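Local structure of Lys-gingipain W83 (Porphyromonas gingivalis, 4ITC) at residues A[67-72]-A[147-152]; A[109-114]-A[141-146]; A[14-19]-A[62-67]; A[6-11]-A[163-168]. The protein is a lysine-specific cysteine protease whose isolated adhesin domains are hemolytic in vitro; this chain is its calcium-binding K1 cleaved adhesin domain. One frame throughout, in Å; residues are numbered along the deposited sequence.

Contact 1. Residues A[67-72]-A[147-152]; sequences PALDLP and KYVAFR
Leu-69 and Lys-147 meet through their backbones: Leu-69 N donates to Lys-147 O at 2.7 Å, while the N-H is bent to 133° at the hydrogen. This is the one hydrogen bond between 67-72 and 147-152. The same oxygen also receives a CA-H contact from Ala-68 CA at 3.4 Å. The Leu-69 side chain lies close to this carbonyl, with CG 3.2 Å from Lys-147 O. Its CG lies beside the backbone N (chi1 -52°), which keeps the branch close to the strand. From there CD1 reaches Val-149 CG2 at 3.7 Å, the two side chains lying aslant. The outer side is built by Ala-68, Lys-147 and Tyr-148. The Tyr-148 ring approaches Ala-68 obliquely, with CE1 3.8 Å from Ala-68 CB. The Lys-147 chain runs out alongside and is modelled in two conformers. In one of them NZ comes near Ala-68 CB and Tyr-148 OH, so these approaches are doubtful. The methyl of Ala-68 therefore rests mainly beside the phenol ring, near the surface. Lys-147 and Tyr-148 both face Ser-98, a classic beta bulge at the start of strand 148-153. The loop 67-72 connects strand 62-65 to strand 75-83 and passes the beginning of strand 148-153. On the sandwich side, Leu-69 touches Ile-169 of strand 161-171, and Val-149 touches Leu-142 of strand 136-142, so the contact helps join the two sheets of the beta sandwich.

Contact 2. Residues A[109-114]-A[141-146]; sequences NALLEE and DLPAGT. With GAI (guanidine), chain D.
Leu-111 reaches across to Leu-142 and Pro-143 at one end of the beta sandwich. It sits at a classic beta bulge, where Leu-111 and Leu-112 both face Val-95 and the chain turns a corner within strand 109-115. The partner segment holds the end of strand 136-142 and a type II beta turn from Pro-143 to Thr-146. The tight part is centred on CD1 of Leu-111. CB points toward the other segment, and chi1 -52° sets CG beside the backbone N, from where both methyls reach it. CD1 packs on Leu-142 CD2 at 3.6 Å, the two leucines crossing at about a right angle. CD1 also lies 3.7 Å from the carbonyl oxygen Asp-141 O. Leu-142 is buried and carries the packing inward to Leu-77 and Leu-71. Leu-111 itself also touches Val-140 and Ala-97. Its other methyl, CD2, marks the transition, meeting Pro-143 CD tip to tip at 4.0 Å.

The outer side is looser. Asn-109 is exposed and slides past Pro-143 in the opposite direction, with a single contact from ND2 to Pro-143 CG at 4.0 Å. No polar bond joins the two segments; the side chains meet mainly through carbon atoms. Beyond the proline the turn leads away from 109-114. At its corner Ala-144 CB touches the carbon of a bound guanidine at 3.7 Å, and that guanidine is hydrogen-bonded to Asn-73. The turn is closed at Pro-143 O, which accepts Thr-146 N at 3.2 Å and Thr-146 OG1 at 2.7 Å, both from the same face of its plane.

Contact 3. Residues A[14-19]-A[62-67]; sequences ASWKTI and NYLITP. With CA (calcium ion), chain B; GAI (guanidine), chain G.
Strands 17-20 and 62-65 form an antiparallel pair at the edge of the five-stranded sheet of the beta sandwich, with 17-20 outermost. Lys-17 and Ile-65 are a hydrogen-bonded pair, as are Ile-19 and Tyr-63; Thr-18 with Leu-64 between them is non-hydrogen-bonded. Lys-17 N gives to Ile-65 O at 2.9 Å, and Ile-65 N returns to Lys-17 O.

Ahead of the strand, Trp-16 lies across the end of 62-67. One face of its indole is covered by Thr-66 CA and Pro-67 CD, both as CH-pi contacts, with Pro-67 CD 3.5 Å from the centroid of the five-membered ring. Leu-64 CD1 touches Trp-16 CE3 obliquely. Trp-16 further meets Phe-8 edge-to-face, toward the interior of the sandwich. On the face of Ile-19 and Ile-65, the contact is tight, with Ile-19 CD1 only 3.5 Å from Ile-65 CD1. The Lys-17 chain extends away to a salt bridge with Asp-103.

Two bound groups lie beside the pair. Asn-62 OD1 binds a calcium ion at 2.4 Å, together with Asp-20, Asp-22, Asp-24, His-26 and a water, while Asn-62 ND2 is hydrogen-bonded to Ser-47 OG. A guanidine lies beside Trp-16 and Thr-18. Thr-18 chi1 (52°) sets CG2 against Leu-64 CD1 and turns OG1 to the guanidine, whose N1 donates to Trp-16 O at 3.3 Å and to Thr-18 OG1 at 3.1 Å.

Contact 4. Residues A[6-11]-A[163-168]; sequences ESFENG and DLDEVE. With CA (calcium ion), chain C.
Glu-166 reaches from strand 161-171 to Ser-7 and a calcium ion. Its CB points away from 6-11, but the chain bends at chi2 (-57°) and swings the carboxylate back. CG lies 4.1 Å from the calcium ion. At CD the group divides. OE1 binds the calcium ion at 2.4 Å, beside Ser-7 CB. OE2 accepts Ser-7 OG at 2.7 Å on its syn side, 17° out of the carboxylate plane. One carboxylate thus grips both the metal and a serine hydroxyl, which should fix its rotation.

Ser-7 O and Glu-9 OE2 also bind the ion. Asp-165 is bidentate, with OD1 at 2.4 Å and OD2 at 2.5 Å from the calcium ion. The metal probably offsets the repulsion among the three carboxylates. Asp-165 OD2 is further held by Tyr-39 N. Ser-41 and Gly-43 complete the site.

Next along the strand, Glu-6 and Val-167 form an antiparallel hydrogen-bonded pair, with Glu-6 N to Val-167 O at 2.9 Å. Phe-8 turns its ring edge to Val-167 CG2, 4.0 Å from CE2, while Glu-6 CG lies over the centre of one ring face. Glu-6 OE2 accepts Phe-8 N.

The loop after strand 3-6 is thereby tied to strand 161-171, which runs between strands 43-48 and 75-83. Val-167 packs on Phe-151 of strand 148-153 in the facing sheet.

Overall arrangement
All four contacts belong to one beta sandwich, the Cleaved Adhesin Domain. Contact 3 closes first along the chain, then contact 1 opens; contact 2 falls within the span of contact 1, and contact 4 spans all the others, joining residues near both chain ends. Contacts 1 and 3 share Pro-67 and neighbouring strands 62-65 and 148-153, with centres about 10 Å apart. Contacts 1 and 2 are equally close and touch through Leu-71. Contact 4 lies about 12 Å from contact 3, centre to centre, and the two touch where Trp-16 meets Phe-8 and Val-167. Contacts 3 and 4 each include calcium ligands, so both calcium sites adjoin strands of the sandwich.

Contact 1. Residues A[67-72]-A[147-152]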
loop_
_atom_site.group_PDB
_atom_site.type_symbol
_atom_site.label_atom_id
_atom_site.label_comp_id
_atom_site.label_asym_id
_atom_site.label_seq_id
_atom_site.Cartn_x
_atom_site.Cartn_y
_atom_site.Cartn_z
ATOM N N PRO A 67 9.364 -8.441 -4.097
ATOM C CA PRO A 67 10.450 -9.384 -4.289
ATOM C C PRO A 67 11.796 -8.757 -3.920
ATOM O O PRO A 67 11.904 -7.529 -3.756
ATOM C CB PRO A 67 10.377 -9.658 -5.813
ATOM C CG PRO A 67 9.066 -9.230 -6.275
ATOM C CD PRO A 67 8.682 -8.110 -5.359
ATOM N N ALA A 68 12.813 -9.589 -3.804
ATOM C CA ALA A 68 14.134 -9.088 -3.496
ATOM C C ALA A 68 14.619 -8.117 -4.557
ATOM O O ALA A 68 14.426 -8.344 -5.752
ATOM C CB ALA A 68 15.115 -10.253 -3.388
ATOM N N LEU A 69 15.335 -7.099 -4.103
ATOM C CA LEU A 69 15.785 -5.987 -4.912
ATOM C C LEU A 69 17.321 -5.912 -4.905
ATOM O O LEU A 69 17.977 -6.353 -3.967
ATOM C CB LEU A 69 15.231 -4.686 -4.347
ATOM C CG LEU A 69 13.724 -4.608 -4.090
ATOM C CD1 LEU A 69 13.360 -3.337 -3.335
ATOM C CD2 LEU A 69 12.938 -4.678 -5.387
ATOM N N ASP A 70 17.869 -5.383 -6.013
ATOM C CA ASP A 70 19.308 -5.180 -6.195
ATOM C C ASP A 70 19.552 -3.697 -6.373
ATOM O O ASP A 70 19.365 -3.142 -7.460
ATOM C CB ASP A 70 19.769 -5.940 -7.463
ATOM C CG ASP A 70 21.270 -5.854 -7.700
ATOM O OD1 ASP A 70 22.018 -5.666 -6.720
ATOM O OD2 ASP A 70 21.667 -6.019 -8.878
ATOM N N LEU A 71 19.947 -3.052 -5.275
ATOM C CA LEU A 71 20.032 -1.600 -5.232
ATOM C C LEU A 71 21.329 -1.170 -4.579
ATOM O O LEU A 71 21.333 -0.542 -3.507
ATOM C CB LEU A 71 18.826 -1.066 -4.453
ATOM C CG LEU A 71 17.476 -1.253 -5.154
ATOM C CD1 LEU A 71 16.331 -0.847 -4.205
ATOM C CD2 LEU A 71 17.379 -0.482 -6.441
ATOM N N PRO A 72 22.460 -1.548 -5.193
ATOM C CA PRO A 72 23.756 -1.255 -4.549
ATOM C C PRO A 72 24.051 0.226 -4.338
ATOM O O PRO A 72 24.795 0.572 -3.414
ATOM C CB PRO A 72 24.784 -1.885 -5.524
ATOM C CG PRO A 72 24.082 -1.906 -6.838
ATOM C CD PRO A 72 22.612 -2.121 -6.543
ATOM N N LYS A 147 17.107 -4.336 0.135
ATOM C CA LYS A 147 16.772 -5.602 -0.507
ATOM C C LYS A 147 15.267 -5.777 -0.627
ATOM O O LYS A 147 14.769 -6.367 -1.587
ATOM C CB LYS A 147 17.364 -6.734 0.309
ATOM C CG LYS A 147 17.366 -8.078 -0.378
ATOM C CD LYS A 147 18.053 -9.076 0.547
ATOM C CE LYS A 147 18.597 -10.282 -0.182
ATOM N NZ LYS A 147 17.602 -10.840 -1.101
ATOM N N TYR A 148 14.522 -5.272 0.343
ATOM C CA TYR A 148 13.048 -5.360 0.271
ATOM C C TYR A 148 12.396 -4.064 0.666
ATOM O O TYR A 148 12.904 -3.355 1.552
ATOM C CB TYR A 148 12.516 -6.446 1.219
ATOM C CG TYR A 148 13.069 -7.826 0.984
ATOM C CD1 TYR A 148 12.524 -8.661 0.012
ATOM C CD2 TYR A 148 14.117 -8.300 1.756
ATOM C CE1 TYR A 148 13.032 -9.922 -0.186
ATOM C CE2 TYR A 148 14.642 -9.573 1.543
ATOM C CZ TYR A 148 14.081 -10.350 0.577
ATOM O OH TYR A 148 14.592 -11.645 0.345
ATOM N N VAL A 149 11.249 -3.777 0.065
ATOM C CA VAL A 149 10.389 -2.693 0.462
ATOM C C VAL A 149 9.072 -3.266 0.958
ATOM O O VAL A 149 8.507 -4.149 0.321
ATOM C CB VAL A 149 10.163 -1.736 -0.708
ATOM C CG1 VAL A 149 9.055 -0.713 -0.430
ATOM C CG2 VAL A 149 11.470 -1.040 -1.074
ATOM N N ALA A 150 8.578 -2.720 2.069
ATOM C CA ALA A 150 7.294 -3.108 2.640
ATOM C C ALA A 150 6.364 -1.946 2.713
ATOM O O ALA A 150 6.736 -0.845 3.094
ATOM C CB ALA A 150 7.473 -3.691 4.037
ATOM N N PHE A 151 5.114 -2.215 2.360
ATOM C CA PHE A 151 3.972 -1.314 2.579
ATOM C C PHE A 151 3.149 -1.869 3.725
ATOM O O PHE A 151 2.683 -3.024 3.648
ATOM C CB PHE A 151 3.108 -1.261 1.314
ATOM C CG PHE A 151 3.852 -0.773 0.076
ATOM C CD1 PHE A 151 4.541 -1.655 -0.724
ATOM C CD2 PHE A 151 3.911 0.576 -0.213
ATOM C CE1 PHE A 151 5.250 -1.228 -1.833
ATOM C CE2 PHE A 151 4.594 1.006 -1.345
ATOM C CZ PHE A 151 5.265 0.127 -2.138
ATOM N N ARG A 152 2.984 -1.088 4.787
ATOM C CA ARG A 152 2.373 -1.564 6.002
ATOM C C ARG A 152 1.142 -0.744 6.310
ATOM O O ARG A 152 1.211 0.476 6.453
ATOM C CB ARG A 152 3.340 -1.419 7.169
ATOM C CG ARG A 152 2.899 -2.048 8.478
ATOM C CD ARG A 152 3.890 -1.698 9.591
ATOM N NE ARG A 152 3.448 -2.264 10.855
ATOM C CZ ARG A 152 3.954 -1.963 12.020
ATOM N NH1 ARG A 152 4.908 -1.049 12.127
ATOM N NH2 ARG A 152 3.475 -2.577 13.095
#

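Contact 2. Residues A[109-114]-A[141-146]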
loop_
_atom_site.group_PDB
_atom_site.type_symbol
_atom_site.label_atom_id
_atom_site.label_comp_id
_atom_site.label_asym_id
_atom_site.label_seq_id
_atom_site.Cartn_x
_atom_site.Cartn_y
_atom_site.Cartn_z
ATOM N N ASN A 109 13.071 0.736 9.266
ATOM C CA ASN A 109 13.393 2.047 8.735
ATOM C C ASN A 109 12.185 2.550 7.970
ATOM O O ASN A 109 12.040 2.144 6.796
ATOM C CB ASN A 109 14.615 1.947 7.830
ATOM C CG ASN A 109 15.049 3.303 7.303
ATOM O OD1 ASN A 109 14.466 4.322 7.661
ATOM N ND2 ASN A 109 15.999 3.306 6.390
ATOM N N ALA A 110 11.339 3.342 8.630
ATOM C CA ALA A 110 10.169 3.956 7.989
ATOM C C ALA A 110 10.635 5.105 7.167
ATOM O O ALA A 110 11.088 6.142 7.715
ATOM C CB ALA A 110 9.096 4.435 8.951
ATOM N N LEU A 111 10.507 4.941 5.867
ATOM C CA LEU A 111 10.894 5.964 4.897
ATOM C C LEU A 111 9.840 7.015 4.700
ATOM O O LEU A 111 10.141 8.161 4.327
ATOM C CB LEU A 111 11.218 5.304 3.546
ATOM C CG LEU A 111 12.236 4.135 3.553
ATOM C CD1 LEU A 111 12.396 3.572 2.157
ATOM C CD2 LEU A 111 13.574 4.564 4.104
ATOM N N LEU A 112 8.586 6.614 4.871
ATOM C CA LEU A 112 7.402 7.431 4.681
ATOM C C LEU A 112 6.342 6.891 5.643
ATOM O O LEU A 112 6.185 5.699 5.758
ATOM C CB LEU A 112 6.905 7.375 3.229
ATOM C CG LEU A 112 5.617 8.129 2.888
ATOM C CD1 LEU A 112 5.692 9.574 3.281
ATOM C CD2 LEU A 112 5.365 8.055 1.390
ATOM N N GLU A 113 5.680 7.761 6.377
ATOM C CA GLU A 113 4.601 7.341 7.263
ATOM C C GLU A 113 3.588 8.456 7.302
ATOM O O GLU A 113 3.948 9.624 7.567
ATOM C CB GLU A 113 5.130 7.030 8.661
ATOM C CG GLU A 113 4.025 6.674 9.633
ATOM C CD GLU A 113 4.460 6.022 10.930
ATOM O OE1 GLU A 113 5.693 5.886 11.182
ATOM O OE2 GLU A 113 3.562 5.653 11.714
ATOM N N GLU A 114 2.317 8.155 7.048
ATOM C CA GLU A 114 1.296 9.175 7.006
ATOM C C GLU A 114 -0.091 8.622 7.170
ATOM O O GLU A 114 -0.321 7.412 7.012
ATOM C CB GLU A 114 1.376 9.983 5.713
ATOM C CG GLU A 114 0.920 9.260 4.476
ATOM C CD GLU A 114 1.004 10.112 3.198
ATOM O OE1 GLU A 114 0.274 9.780 2.237
ATOM O OE2 GLU A 114 1.778 11.104 3.179
ATOM N N ASP A 141 12.941 7.869 -1.550
ATOM C CA ASP A 141 14.310 7.442 -1.846
ATOM C C ASP A 141 14.608 6.174 -1.068
ATOM O O ASP A 141 14.306 6.068 0.131
ATOM C CB ASP A 141 15.289 8.560 -1.484
ATOM C CG ASP A 141 15.169 9.753 -2.453
ATOM O OD1 ASP A 141 15.162 9.511 -3.681
ATOM O OD2 ASP A 141 15.024 10.911 -2.003
ATOM N N LEU A 142 15.220 5.201 -1.745
ATOM C CA LEU A 142 15.547 3.927 -1.130
ATOM C C LEU A 142 17.041 3.899 -0.835
ATOM O O LEU A 142 17.843 4.180 -1.706
ATOM C CB LEU A 142 15.201 2.775 -2.047
ATOM C CG LEU A 142 13.737 2.674 -2.486
ATOM C CD1 LEU A 142 13.474 1.472 -3.365
ATOM C CD2 LEU A 142 12.845 2.602 -1.258
ATOM N N PRO A 143 17.410 3.643 0.403
ATOM C CA PRO A 143 18.854 3.607 0.719
ATOM C C PRO A 143 19.630 2.548 -0.059
ATOM O O PRO A 143 19.108 1.491 -0.489
ATOM C CB PRO A 143 18.869 3.264 2.211
ATOM C CG PRO A 143 17.527 3.635 2.728
ATOM C CD PRO A 143 16.559 3.476 1.608
ATOM N N ALA A 144 20.924 2.797 -0.212
ATOM C CA ALA A 144 21.813 1.790 -0.793
ATOM C C ALA A 144 21.755 0.494 0.040
ATOM O O ALA A 144 21.776 0.545 1.274
ATOM C CB ALA A 144 23.240 2.331 -0.786
ATOM N N GLY A 145 21.738 -0.658 -0.642
ATOM C CA GLY A 145 21.664 -1.946 0.019
ATOM C C GLY A 145 20.268 -2.416 0.371
ATOM O O GLY A 145 20.115 -3.491 0.965
ATOM N N THR A 146 19.260 -1.631 0.016
ATOM C CA THR A 146 17.870 -2.052 0.231
ATOM C C THR A 146 17.638 -3.331 -0.543
ATOM O O THR A 146 17.898 -3.398 -1.752
ATOM C CB THR A 146 16.911 -0.961 -0.223
ATOM O OG1 THR A 146 17.058 0.168 0.642
ATOM C CG2 THR A 146 15.443 -1.433 -0.172
HETATM C C GAI D . 26.547 4.056 -1.154
HETATM N N1 GAI D . 26.322 4.878 -2.081
HETATM N N2 GAI D . 26.385 4.332 0.136
HETATM N N3 GAI D . 26.947 2.850 -1.484
#

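Contact 3. Residues A[14-19]-A[62-67]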
loop_
_atom_site.group_PDB
_atom_site.type_symbol
_atom_site.label_atom_id
_atom_site.label_comp_id
_atom_site.label_asym_id
_atom_site.label_seq_id
_atom_site.Cartn_x
_atom_site.Cartn_y
_atom_site.Cartn_z
ATOM N N ALA A 14 3.066 -14.209 -6.769
ATOM C CA ALA A 14 3.619 -15.011 -5.692
ATOM C C ALA A 14 5.011 -14.606 -5.250
ATOM O O ALA A 14 5.451 -15.002 -4.182
ATOM C CB ALA A 14 3.609 -16.490 -6.083
ATOM N N SER A 15 5.729 -13.840 -6.076
ATOM C CA SER A 15 7.048 -13.346 -5.710
ATOM C C SER A 15 6.959 -12.212 -4.669
ATOM O O SER A 15 7.962 -11.921 -4.020
ATOM C CB SER A 15 7.777 -12.849 -6.940
ATOM O OG SER A 15 6.949 -11.952 -7.664
ATOM N N TRP A 16 5.781 -11.617 -4.503
ATOM C CA TRP A 16 5.569 -10.642 -3.426
ATOM C C TRP A 16 5.190 -11.431 -2.193
ATOM O O TRP A 16 4.622 -12.500 -2.290
ATOM C CB TRP A 16 4.483 -9.632 -3.787
ATOM C CG TRP A 16 4.881 -8.644 -4.843
ATOM C CD1 TRP A 16 5.224 -8.921 -6.154
ATOM C CD2 TRP A 16 4.912 -7.233 -4.715
ATOM N NE1 TRP A 16 5.502 -7.767 -6.818
ATOM C CE2 TRP A 16 5.317 -6.707 -5.953
ATOM C CE3 TRP A 16 4.676 -6.357 -3.660
ATOM C CZ2 TRP A 16 5.469 -5.336 -6.169
ATOM C CZ3 TRP A 16 4.832 -4.976 -3.899
ATOM C CH2 TRP A 16 5.214 -4.497 -5.122
ATOM N N LYS A 17 5.517 -10.919 -1.019
ATOM C CA LYS A 17 5.152 -11.567 0.224
ATOM C C LYS A 17 4.098 -10.753 0.942
ATOM O O LYS A 17 4.141 -9.512 0.917
ATOM C CB LYS A 17 6.387 -11.709 1.122
ATOM C CG LYS A 17 6.114 -12.290 2.497
ATOM C CD LYS A 17 7.435 -12.578 3.176
ATOM C CE LYS A 17 7.235 -13.104 4.567
ATOM N NZ LYS A 17 8.528 -13.343 5.253
ATOM N N THR A 18 3.129 -11.419 1.537
ATOM C CA THR A 18 2.142 -10.743 2.375
ATOM C C THR A 18 2.263 -11.270 3.779
ATOM O O THR A 18 2.518 -12.471 4.000
ATOM C CB THR A 18 0.694 -10.871 1.861
ATOM O OG1 THR A 18 0.375 -12.256 1.623
ATOM C CG2 THR A 18 0.489 -10.040 0.611
ATOM N N ILE A 19 2.133 -10.373 4.744
ATOM C CA ILE A 19 2.118 -10.743 6.153
ATOM C C ILE A 19 0.890 -10.141 6.816
ATOM O O ILE A 19 0.727 -8.943 6.887
ATOM C CB ILE A 19 3.357 -10.318 6.947
ATOM C CG1 ILE A 19 4.654 -10.694 6.206
ATOM C CG2 ILE A 19 3.287 -10.918 8.337
ATOM C CD1 ILE A 19 5.889 -10.129 6.861
ATOM N N ASN A 62 -0.932 -5.130 8.423
ATOM C CA ASN A 62 -0.783 -5.947 7.188
ATOM C C ASN A 62 0.368 -5.426 6.356
ATOM O O ASN A 62 0.417 -4.197 6.063
ATOM C CB ASN A 62 -2.027 -5.907 6.328
ATOM C CG ASN A 62 -3.333 -6.310 7.045
ATOM O OD1 ASN A 62 -3.349 -7.108 8.034
ATOM N ND2 ASN A 62 -4.464 -5.827 6.490
ATOM N N TYR A 63 1.220 -6.322 5.897
ATOM C CA TYR A 63 2.402 -5.990 5.117
ATOM C C TYR A 63 2.275 -6.551 3.730
ATOM O O TYR A 63 1.828 -7.679 3.540
ATOM C CB TYR A 63 3.666 -6.570 5.701
ATOM C CG TYR A 63 4.103 -6.051 7.076
ATOM C CD1 TYR A 63 3.454 -6.398 8.229
ATOM C CD2 TYR A 63 5.226 -5.264 7.186
ATOM C CE1 TYR A 63 3.886 -5.944 9.453
ATOM C CE2 TYR A 63 5.668 -4.814 8.407
ATOM C CZ TYR A 63 4.987 -5.186 9.545
ATOM O OH TYR A 63 5.433 -4.769 10.771
ATOM N N LEU A 64 2.682 -5.755 2.746
ATOM C CA LEU A 64 2.839 -6.181 1.348
ATOM C C LEU A 64 4.292 -5.863 1.005
ATOM O O LEU A 64 4.716 -4.698 1.092
ATOM C CB LEU A 64 1.891 -5.408 0.453
ATOM C CG LEU A 64 2.044 -5.645 -1.040
ATOM C CD1 LEU A 64 1.732 -7.070 -1.457
ATOM C CD2 LEU A 64 1.190 -4.650 -1.806
ATOM N N ILE A 65 5.035 -6.892 0.596
ATOM C CA ILE A 65 6.475 -6.793 0.484
ATOM C C ILE A 65 6.925 -7.191 -0.914
ATOM O O ILE A 65 6.472 -8.206 -1.444
ATOM C CB ILE A 65 7.138 -7.714 1.541
ATOM C CG1 ILE A 65 6.765 -7.252 2.973
ATOM C CG2 ILE A 65 8.662 -7.754 1.404
ATOM C CD1 ILE A 65 6.833 -8.345 4.002
ATOM N N THR A 66 7.795 -6.375 -1.490
ATOM C CA THR A 66 8.385 -6.652 -2.802
ATOM C C THR A 66 9.180 -7.940 -2.866
ATOM O O THR A 66 9.625 -8.478 -1.865
ATOM C CB THR A 66 9.296 -5.508 -3.265
ATOM O OG1 THR A 66 10.440 -5.483 -2.414
ATOM C CG2 THR A 66 8.573 -4.142 -3.311
ATOM N N PRO A 67 9.364 -8.441 -4.097
ATOM C CA PRO A 67 10.450 -9.384 -4.289
ATOM C C PRO A 67 11.796 -8.757 -3.920
ATOM O O PRO A 67 11.904 -7.529 -3.756
ATOM C CB PRO A 67 10.377 -9.658 -5.813
ATOM C CG PRO A 67 9.066 -9.230 -6.275
ATOM C CD PRO A 67 8.682 -8.110 -5.359
HETATM CA CA CA B . -4.866 -8.494 9.252
HETATM C C GAI G . 0.874 -13.031 -2.161
HETATM N N1 GAI G . 1.609 -12.940 -1.138
HETATM N N2 GAI G . 1.386 -13.108 -3.387
HETATM N N3 GAI G . -0.452 -13.061 -2.007
HETATM O O HOH W 1 -6.586 -6.777 9.381
#

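Contact 4. Residues A[6-11]-A[163-168]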
loop_
_atom_site.group_PDB
_atom_site.type_symbol
_atom_site.label_atom_id
_atom_site.label_comp_id
_atom_site.label_asym_id
_atom_site.label_seq_id
_atom_site.Cartn_x
_atom_site.Cartn_y
_atom_site.Cartn_z
ATOM N N GLU A 6 5.180 -2.811 -11.125
ATOM C CA GLU A 6 4.062 -3.691 -10.868
ATOM C C GLU A 6 2.763 -2.927 -10.855
ATOM O O GLU A 6 2.533 -2.022 -10.053
ATOM C CB GLU A 6 4.218 -4.481 -9.580
ATOM C CG GLU A 6 3.051 -5.433 -9.307
ATOM C CD GLU A 6 2.769 -6.409 -10.460
ATOM O OE1 GLU A 6 3.728 -7.150 -10.823
ATOM O OE2 GLU A 6 1.627 -6.474 -10.996
ATOM N N SER A 7 1.901 -3.299 -11.825
ATOM C CA SER A 7 0.630 -2.647 -12.014
ATOM C C SER A 7 -0.547 -3.333 -11.360
ATOM O O SER A 7 -1.665 -2.809 -11.324
ATOM C CB SER A 7 0.357 -2.483 -13.521
ATOM O OG SER A 7 1.270 -1.570 -14.110
ATOM N N PHE A 8 -0.331 -4.528 -10.821
ATOM C CA PHE A 8 -1.382 -5.290 -10.167
ATOM C C PHE A 8 -2.639 -5.538 -11.018
ATOM O O PHE A 8 -3.753 -5.583 -10.490
ATOM C CB PHE A 8 -1.764 -4.636 -8.820
ATOM C CG PHE A 8 -0.626 -4.542 -7.866
ATOM C CD1 PHE A 8 -0.094 -5.678 -7.283
ATOM C CD2 PHE A 8 -0.098 -3.304 -7.527
ATOM C CE1 PHE A 8 0.992 -5.616 -6.390
ATOM C CE2 PHE A 8 0.969 -3.248 -6.656
ATOM C CZ PHE A 8 1.524 -4.378 -6.104
ATOM N N GLU A 9 -2.460 -5.726 -12.307
ATOM C CA GLU A 9 -3.598 -5.925 -13.190
ATOM C C GLU A 9 -4.122 -7.340 -13.087
ATOM O O GLU A 9 -5.279 -7.616 -13.448
ATOM C CB GLU A 9 -3.252 -5.545 -14.642
ATOM C CG GLU A 9 -2.895 -4.071 -14.790
ATOM C CD GLU A 9 -3.959 -3.158 -14.234
ATOM O OE1 GLU A 9 -5.144 -3.320 -14.608
ATOM O OE2 GLU A 9 -3.642 -2.230 -13.443
ATOM N N ASN A 10 -3.285 -8.256 -12.612
ATOM C CA ASN A 10 -3.678 -9.646 -12.393
ATOM C C ASN A 10 -3.327 -10.139 -11.003
ATOM O O ASN A 10 -2.795 -11.224 -10.804
ATOM C CB ASN A 10 -3.074 -10.518 -13.499
ATOM C CG ASN A 10 -3.730 -10.239 -14.830
ATOM O OD1 ASN A 10 -3.174 -9.565 -15.695
ATOM N ND2 ASN A 10 -4.931 -10.694 -14.949
ATOM N N GLY A 11 -3.611 -9.305 -10.009
ATOM C CA GLY A 11 -3.454 -9.711 -8.642
ATOM C C GLY A 11 -2.031 -9.500 -8.133
ATOM O O GLY A 11 -1.222 -8.809 -8.724
ATOM N N ASP A 163 -6.066 1.834 -0.744
ATOM C CA ASP A 163 -5.751 1.241 -2.023
ATOM C C ASP A 163 -4.341 1.714 -2.448
ATOM O O ASP A 163 -3.993 2.870 -2.268
ATOM C CB ASP A 163 -6.712 1.705 -3.092
ATOM C CG ASP A 163 -8.189 1.446 -2.823
ATOM O OD1 ASP A 163 -8.611 0.704 -1.902
ATOM O OD2 ASP A 163 -8.980 2.051 -3.640
ATOM N N LEU A 164 -3.625 0.835 -3.133
ATOM C CA LEU A 164 -2.246 1.035 -3.539
ATOM C C LEU A 164 -2.103 0.514 -4.964
ATOM O O LEU A 164 -2.646 -0.553 -5.300
ATOM C CB LEU A 164 -1.301 0.264 -2.590
ATOM C CG LEU A 164 0.158 0.118 -3.006
ATOM C CD1 LEU A 164 0.845 1.443 -2.781
ATOM C CD2 LEU A 164 0.868 -0.952 -2.171
ATOM N N ASP A 165 -1.384 1.269 -5.814
ATOM C CA ASP A 165 -1.229 0.866 -7.223
ATOM C C ASP A 165 0.058 1.381 -7.822
ATOM O O ASP A 165 0.694 2.320 -7.302
ATOM C CB ASP A 165 -2.438 1.332 -8.049
ATOM C CG ASP A 165 -2.674 0.503 -9.307
ATOM O OD1 ASP A 165 -2.051 -0.560 -9.492
ATOM O OD2 ASP A 165 -3.546 0.911 -10.112
ATOM N N GLU A 166 0.449 0.719 -8.921
ATOM C CA GLU A 166 1.449 1.218 -9.873
ATOM C C GLU A 166 2.770 1.520 -9.162
ATOM O O GLU A 166 3.223 2.657 -9.114
ATOM C CB GLU A 166 0.893 2.425 -10.588
ATOM C CG GLU A 166 -0.378 2.097 -11.397
ATOM C CD GLU A 166 -0.229 1.005 -12.430
ATOM O OE1 GLU A 166 -1.244 0.275 -12.593
ATOM O OE2 GLU A 166 0.888 0.851 -13.025
ATOM N N VAL A 167 3.350 0.474 -8.627
ATOM C CA VAL A 167 4.607 0.561 -7.883
ATOM C C VAL A 167 5.750 0.460 -8.854
ATOM O O VAL A 167 5.829 -0.469 -9.623
ATOM C CB VAL A 167 4.734 -0.579 -6.879
ATOM C CG1 VAL A 167 6.129 -0.598 -6.240
ATOM C CG2 VAL A 167 3.635 -0.452 -5.825
ATOM N N GLU A 168 6.635 1.437 -8.808
ATOM C CA GLU A 168 7.816 1.468 -9.687
ATOM C C GLU A 168 9.075 1.736 -8.861
ATOM O O GLU A 168 9.089 2.658 -8.019
ATOM C CB GLU A 168 7.694 2.576 -10.714
HETATM CA CA CA C . -3.072 -0.961 -11.663
#